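Local coordinates for pesticidial crystal protein CRY2AA (PDB 1I5P), which kills dipteran and lepidopteran larvae by binding to their midgut epithelial cells and promoting colloid-osmotic lysis, at residues S497-F511 with D521-T535. Sequence-based numbering, arbitrary orientation.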
loop_
_atom_site.group_PDB
_atom_site.type_symbol
_atom_site.label_atom_id
_atom_site.label_comp_id
_atom_site.label_asym_id
_atom_site.label_seq_id
_atom_site.Cartn_x
_atom_site.Cartn_y
_atom_site.Cartn_z
ATOM N N SER A 497 5.210 -9.846 2.379
ATOM C CA SER A 497 3.990 -9.953 1.606
ATOM C C SER A 497 3.997 -11.287 0.885
ATOM O O SER A 497 5.001 -11.668 0.269
ATOM C CB SER A 497 3.889 -8.830 0.570
ATOM O OG SER A 497 2.874 -9.131 -0.373
ATOM N N PRO A 498 2.880 -12.020 0.957
ATOM C CA PRO A 498 2.769 -13.316 0.295
ATOM C C PRO A 498 2.985 -13.174 -1.202
ATOM O O PRO A 498 3.268 -14.149 -1.886
ATOM C CB PRO A 498 1.349 -13.747 0.641
ATOM C CG PRO A 498 1.171 -13.184 2.019
ATOM C CD PRO A 498 1.715 -11.782 1.828
ATOM N N ILE A 499 2.854 -11.950 -1.708
ATOM C CA ILE A 499 3.024 -11.699 -3.134
ATOM C C ILE A 499 4.491 -11.762 -3.549
ATOM O O ILE A 499 4.811 -12.100 -4.693
ATOM C CB ILE A 499 2.465 -10.306 -3.539
ATOM C CG1 ILE A 499 1.005 -10.164 -3.082
ATOM C CG2 ILE A 499 2.598 -10.107 -5.047
ATOM C CD1 ILE A 499 0.110 -11.339 -3.428
ATOM N N HIS A 500 5.376 -11.452 -2.606
ATOM C CA HIS A 500 6.817 -11.429 -2.856
ATOM C C HIS A 500 7.475 -12.786 -2.645
ATOM O O HIS A 500 8.427 -12.922 -1.870
ATOM C CB HIS A 500 7.466 -10.389 -1.946
ATOM C CG HIS A 500 6.962 -8.998 -2.172
ATOM N ND1 HIS A 500 7.099 -7.994 -1.236
ATOM C CD2 HIS A 500 6.359 -8.432 -3.245
ATOM C CE1 HIS A 500 6.604 -6.871 -1.723
ATOM N NE2 HIS A 500 6.149 -7.109 -2.941
ATOM N N ALA A 501 6.969 -13.787 -3.350
ATOM C CA ALA A 501 7.500 -15.132 -3.234
ATOM C C ALA A 501 8.673 -15.384 -4.162
ATOM O O ALA A 501 8.857 -14.690 -5.164
ATOM C CB ALA A 501 6.403 -16.143 -3.515
ATOM N N THR A 502 9.478 -16.379 -3.813
ATOM C CA THR A 502 10.605 -16.766 -4.647
ATOM C C THR A 502 9.998 -17.482 -5.846
ATOM O O THR A 502 10.408 -17.278 -6.990
ATOM C CB THR A 502 11.531 -17.747 -3.909
ATOM O OG1 THR A 502 12.123 -17.086 -2.784
ATOM C CG2 THR A 502 12.622 -18.253 -4.843
ATOM N N GLN A 503 9.012 -18.326 -5.560
ATOM C CA GLN A 503 8.315 -19.090 -6.587
ATOM C C GLN A 503 7.053 -19.730 -6.020
ATOM O O GLN A 503 6.966 -20.002 -4.820
ATOM C CB GLN A 503 9.224 -20.184 -7.166
ATOM C CG GLN A 503 9.697 -21.231 -6.167
ATOM C CD GLN A 503 10.405 -22.392 -6.849
ATOM O OE1 GLN A 503 9.816 -23.091 -7.676
ATOM N NE2 GLN A 503 11.675 -22.594 -6.518
ATOM N N VAL A 504 6.077 -19.956 -6.894
ATOM C CA VAL A 504 4.811 -20.573 -6.516
ATOM C C VAL A 504 4.419 -21.556 -7.612
ATOM O O VAL A 504 4.550 -21.246 -8.793
ATOM C CB VAL A 504 3.680 -19.517 -6.400
ATOM C CG1 VAL A 504 2.421 -20.164 -5.825
ATOM C CG2 VAL A 504 4.129 -18.350 -5.530
ATOM N N ASN A 505 3.954 -22.743 -7.237
ATOM C CA ASN A 505 3.520 -23.707 -8.243
ATOM C C ASN A 505 2.011 -23.556 -8.423
ATOM O O ASN A 505 1.381 -22.763 -7.719
ATOM C CB ASN A 505 3.884 -25.141 -7.828
ATOM C CG ASN A 505 3.268 -25.554 -6.508
ATOM O OD1 ASN A 505 3.535 -26.649 -6.013
ATOM N ND2 ASN A 505 2.443 -24.694 -5.933
ATOM N N ASN A 506 1.428 -24.301 -9.358
ATOM C CA ASN A 506 -0.005 -24.199 -9.606
ATOM C C ASN A 506 -0.343 -22.726 -9.853
ATOM O O ASN A 506 -1.360 -22.225 -9.383
ATOM C CB ASN A 506 -0.795 -24.704 -8.389
ATOM C CG ASN A 506 -0.607 -26.195 -8.134
ATOM O OD1 ASN A 506 -0.915 -26.695 -7.048
ATOM N ND2 ASN A 506 -0.117 -26.912 -9.136
ATOM N N GLN A 507 0.516 -22.033 -10.592
ATOM C CA GLN A 507 0.300 -20.611 -10.860
ATOM C C GLN A 507 -0.986 -20.286 -11.611
ATOM O O GLN A 507 -1.556 -19.213 -11.416
ATOM C CB GLN A 507 1.497 -20.021 -11.609
ATOM C CG GLN A 507 2.762 -19.967 -10.764
ATOM C CD GLN A 507 3.963 -19.455 -11.534
ATOM O OE1 GLN A 507 4.337 -18.281 -11.430
ATOM N NE2 GLN A 507 4.577 -20.335 -12.315
ATOM N N THR A 508 -1.457 -21.203 -12.453
ATOM C CA THR A 508 -2.680 -20.944 -13.206
ATOM C C THR A 508 -3.910 -20.984 -12.314
ATOM O O THR A 508 -4.978 -20.512 -12.705
ATOM C CB THR A 508 -2.887 -21.966 -14.334
ATOM O OG1 THR A 508 -3.055 -23.271 -13.767
ATOM C CG2 THR A 508 -1.698 -21.961 -15.282
ATOM N N ARG A 509 -3.753 -21.551 -11.120
ATOM C CA ARG A 509 -4.853 -21.655 -10.172
ATOM C C ARG A 509 -4.600 -20.783 -8.944
ATOM O O ARG A 509 -5.265 -20.934 -7.924
ATOM C CB ARG A 509 -5.041 -23.113 -9.738
ATOM C CG ARG A 509 -5.236 -24.113 -10.886
ATOM C CD ARG A 509 -6.670 -24.151 -11.387
ATOM N NE ARG A 509 -7.605 -24.481 -10.315
ATOM C CZ ARG A 509 -7.679 -25.664 -9.713
ATOM N NH1 ARG A 509 -6.873 -26.654 -10.077
ATOM N NH2 ARG A 509 -8.549 -25.847 -8.730
ATOM N N THR A 510 -3.640 -19.868 -9.042
ATOM C CA THR A 510 -3.309 -18.978 -7.929
ATOM C C THR A 510 -3.521 -17.532 -8.355
ATOM O O THR A 510 -2.994 -17.097 -9.377
ATOM C CB THR A 510 -1.840 -19.166 -7.481
ATOM O OG1 THR A 510 -1.657 -20.505 -7.004
ATOM C CG2 THR A 510 -1.483 -18.181 -6.369
ATOM N N PHE A 511 -4.281 -16.783 -7.562
ATOM C CA PHE A 511 -4.577 -15.395 -7.899
ATOM C C PHE A 511 -4.294 -14.393 -6.791
ATOM O O PHE A 511 -4.329 -14.718 -5.609
ATOM C CB PHE A 511 -6.052 -15.256 -8.302
ATOM C CG PHE A 511 -6.476 -16.192 -9.397
ATOM C CD1 PHE A 511 -6.714 -17.536 -9.126
ATOM C CD2 PHE A 511 -6.604 -15.737 -10.706
ATOM C CE1 PHE A 511 -7.076 -18.416 -10.141
ATOM C CE2 PHE A 511 -6.965 -16.609 -11.732
ATOM C CZ PHE A 511 -7.200 -17.955 -11.448
ATOM N N ASP A 521 -2.305 -6.918 -1.023
ATOM C CA ASP A 521 -3.243 -7.966 -1.403
ATOM C C ASP A 521 -2.805 -9.338 -0.910
ATOM O O ASP A 521 -1.676 -9.524 -0.456
ATOM C CB ASP A 521 -3.438 -7.985 -2.926
ATOM C CG ASP A 521 -4.018 -6.682 -3.455
ATOM O OD1 ASP A 521 -4.661 -5.949 -2.663
ATOM O OD2 ASP A 521 -3.841 -6.389 -4.661
ATOM N N SER A 522 -3.721 -10.298 -0.991
ATOM C CA SER A 522 -3.434 -11.654 -0.553
ATOM C C SER A 522 -3.226 -12.586 -1.742
ATOM O O SER A 522 -3.504 -12.228 -2.893
ATOM C CB SER A 522 -4.575 -12.185 0.324
ATOM O OG SER A 522 -5.786 -12.287 -0.410
ATOM N N LEU A 523 -2.719 -13.780 -1.450
ATOM C CA LEU A 523 -2.480 -14.788 -2.471
ATOM C C LEU A 523 -3.545 -15.860 -2.252
ATOM O O LEU A 523 -3.572 -16.518 -1.209
ATOM C CB LEU A 523 -1.073 -15.377 -2.309
ATOM C CG LEU A 523 -0.346 -15.835 -3.577
ATOM C CD1 LEU A 523 -0.295 -14.697 -4.596
ATOM C CD2 LEU A 523 1.069 -16.299 -3.214
ATOM N N ARG A 524 -4.438 -16.016 -3.224
ATOM C CA ARG A 524 -5.501 -17.003 -3.105
ATOM C C ARG A 524 -5.166 -18.292 -3.845
ATOM O O ARG A 524 -5.008 -18.295 -5.067
ATOM C CB ARG A 524 -6.824 -16.439 -3.636
ATOM C CG ARG A 524 -8.002 -17.385 -3.430
ATOM C CD ARG A 524 -9.312 -16.839 -3.996
ATOM N NE ARG A 524 -9.313 -16.753 -5.457
ATOM C CZ ARG A 524 -9.381 -15.614 -6.140
ATOM N NH1 ARG A 524 -9.450 -14.454 -5.500
ATOM N NH2 ARG A 524 -9.401 -15.633 -7.464
ATOM N N PHE A 525 -5.053 -19.381 -3.094
ATOM C CA PHE A 525 -4.759 -20.688 -3.670
ATOM C C PHE A 525 -6.082 -21.395 -3.960
ATOM O O PHE A 525 -6.887 -21.621 -3.055
ATOM C CB PHE A 525 -3.932 -21.538 -2.695
ATOM C CG PHE A 525 -2.615 -20.921 -2.306
ATOM C CD1 PHE A 525 -2.274 -20.772 -0.962
ATOM C CD2 PHE A 525 -1.717 -20.487 -3.275
ATOM C CE1 PHE A 525 -1.056 -20.198 -0.592
ATOM C CE2 PHE A 525 -0.494 -19.910 -2.915
ATOM C CZ PHE A 525 -0.166 -19.766 -1.570
ATOM N N GLU A 526 -6.314 -21.732 -5.222
ATOM C CA GLU A 526 -7.546 -22.413 -5.601
ATOM C C GLU A 526 -7.300 -23.888 -5.868
ATOM O O GLU A 526 -8.242 -24.663 -6.015
ATOM C CB GLU A 526 -8.159 -21.751 -6.837
ATOM C CG GLU A 526 -8.747 -20.378 -6.560
ATOM C CD GLU A 526 -9.390 -19.755 -7.782
ATOM O OE1 GLU A 526 -9.575 -20.464 -8.792
ATOM O OE2 GLU A 526 -9.723 -18.552 -7.729
ATOM N N GLN A 527 -6.028 -24.267 -5.934
ATOM C CA GLN A 527 -5.650 -25.654 -6.168
ATOM C C GLN A 527 -4.951 -26.219 -4.939
ATOM O O GLN A 527 -4.019 -25.615 -4.405
ATOM C CB GLN A 527 -4.735 -25.755 -7.391
ATOM C CG GLN A 527 -4.106 -27.127 -7.581
ATOM C CD GLN A 527 -3.541 -27.321 -8.971
ATOM O OE1 GLN A 527 -3.355 -26.360 -9.721
ATOM N NE2 GLN A 527 -3.251 -28.567 -9.322
ATOM N N SER A 528 -5.406 -27.382 -4.492
ATOM C CA SER A 528 -4.827 -28.019 -3.321
ATOM C C SER A 528 -3.367 -28.404 -3.575
ATOM O O SER A 528 -2.949 -28.594 -4.717
ATOM C CB SER A 528 -5.652 -29.252 -2.939
ATOM O OG SER A 528 -5.347 -29.687 -1.627
ATOM N N ASN A 529 -2.594 -28.497 -2.498
ATOM C CA ASN A 529 -1.180 -28.846 -2.570
ATOM C C ASN A 529 -0.344 -27.829 -3.350
ATOM O O ASN A 529 0.507 -28.184 -4.176
ATOM C CB ASN A 529 -0.998 -30.241 -3.171
ATOM C CG ASN A 529 0.394 -30.790 -2.940
ATOM O OD1 ASN A 529 1.115 -30.334 -2.047
ATOM N ND2 ASN A 529 0.777 -31.786 -3.729
ATOM N N THR A 530 -0.592 -26.554 -3.078
ATOM C CA THR A 530 0.159 -25.485 -3.714
ATOM C C THR A 530 1.210 -25.046 -2.705
ATOM O O THR A 530 0.918 -24.878 -1.522
ATOM C CB THR A 530 -0.742 -24.276 -4.058
ATOM O OG1 THR A 530 -1.722 -24.667 -5.030
ATOM C CG2 THR A 530 0.093 -23.131 -4.622
ATOM N N THR A 531 2.439 -24.878 -3.174
ATOM C CA THR A 531 3.525 -24.455 -2.310
ATOM C C THR A 531 4.077 -23.120 -2.772
ATOM O O THR A 531 4.367 -22.931 -3.954
ATOM C CB THR A 531 4.677 -25.482 -2.300
ATOM O OG1 THR A 531 4.231 -26.692 -1.675
ATOM C CG2 THR A 531 5.875 -24.932 -1.541
ATOM N N ALA A 532 4.202 -22.198 -1.826
ATOM C CA ALA A 532 4.740 -20.876 -2.095
ATOM C C ALA A 532 6.040 -20.750 -1.306
ATOM O O ALA A 532 6.047 -20.866 -0.077
ATOM C CB ALA A 532 3.745 -19.795 -1.654
ATOM N N ARG A 533 7.145 -20.536 -2.012
ATOM C CA ARG A 533 8.429 -20.395 -1.349
ATOM C C ARG A 533 8.856 -18.942 -1.228
ATOM O O ARG A 533 8.718 -18.164 -2.169
ATOM C CB ARG A 533 9.522 -21.164 -2.095
ATOM C CG ARG A 533 10.933 -20.714 -1.693
ATOM C CD ARG A 533 12.007 -21.665 -2.164
ATOM N NE ARG A 533 11.912 -22.951 -1.481
ATOM C CZ ARG A 533 12.762 -23.956 -1.661
ATOM N NH1 ARG A 533 13.775 -23.827 -2.509
ATOM N NH2 ARG A 533 12.607 -25.085 -0.984
ATOM N N TYR A 534 9.392 -18.598 -0.064
ATOM C CA TYR A 534 9.886 -17.257 0.208
ATOM C C TYR A 534 11.317 -17.368 0.711
ATOM O O TYR A 534 11.679 -18.342 1.372
ATOM C CB TYR A 534 9.015 -16.568 1.259
ATOM C CG TYR A 534 7.569 -16.472 0.845
ATOM C CD1 TYR A 534 6.707 -17.549 1.010
ATOM C CD2 TYR A 534 7.082 -15.329 0.219
ATOM C CE1 TYR A 534 5.392 -17.498 0.556
ATOM C CE2 TYR A 534 5.768 -15.265 -0.239
ATOM C CZ TYR A 534 4.933 -16.355 -0.070
ATOM O OH TYR A 534 3.652 -16.311 -0.560
ATOM N N THR A 535 12.132 -16.372 0.384
ATOM C CA THR A 535 13.525 -16.369 0.805
ATOM C C THR A 535 13.864 -15.072 1.523
ATOM O O THR A 535 13.545 -13.976 1.048
ATOM C CB THR A 535 14.468 -16.547 -0.395
ATOM O OG1 THR A 535 14.078 -17.710 -1.129
ATOM C CG2 THR A 535 15.914 -16.720 0.081
HETATM O O HOH W 1 0.373 -8.172 0.584
HETATM O O HOH W 2 10.861 -14.156 -1.255
HETATM O O HOH W 3 3.015 -28.400 -4.042
HETATM O O HOH W 4 -3.358 -22.645 -6.060
#
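Gln503 and Val504 pair antiparallel with Arg533 and Ala532, and Thr510 and Phe511 with Phe525 and Arg524; the register slips by one residue between these two short ladders. In the first, Arg533 N gives a nearly straight bond to Gln503 O (2.9 Å, 169°), while Thr502 and Gln503 both face Arg533 in a classic beta bulge. The second closes with reciprocal backbone bonds between Phe511 and Arg524, and Glu526 N adds one to Arg509 O.

Tyr534 meets the type I turn 497-500 with its edge: its OH donates to Pro498 O at 2.6 Å, in the carbonyl plane and on a lone pair, and Ala501 CB lies over one ring face, a CH-pi contact. Nearby, Thr502 OG1 and Thr535 OG1 share a hydrogen bond (2.6 Å). Between the ladders, chi1 of -173° turns Val504 CG1 away from its own backbone N, and it meets Phe525 CE2 at 4.1 Å; Leu523 CD1 packs on Ile499 CD1. At the far end the Asn506 and Gln527 amides stack with planes 4° apart, and Gln527 CB covers one face of the Arg509 guanidinium. Arg524 grips Glu526 OE2 side-on through NE and NH2, which holds the guanidinium over Phe511 CB (Arg524 NH2 to Phe511 CB 3.5 Å). A water accepts from Gln527 N and donates to Thr510 OG1 and Thr530 OG1.

The contact thus ties two sheets of the C-terminal jelly-roll sandwich together: strand 522-525 pairs antiparallel with strand 617-626, and strand 530-537 antiparallel with strand 602-610, where Asp606 forms a salt bridge with Arg533, and Phe525 and Tyr534 pack between them.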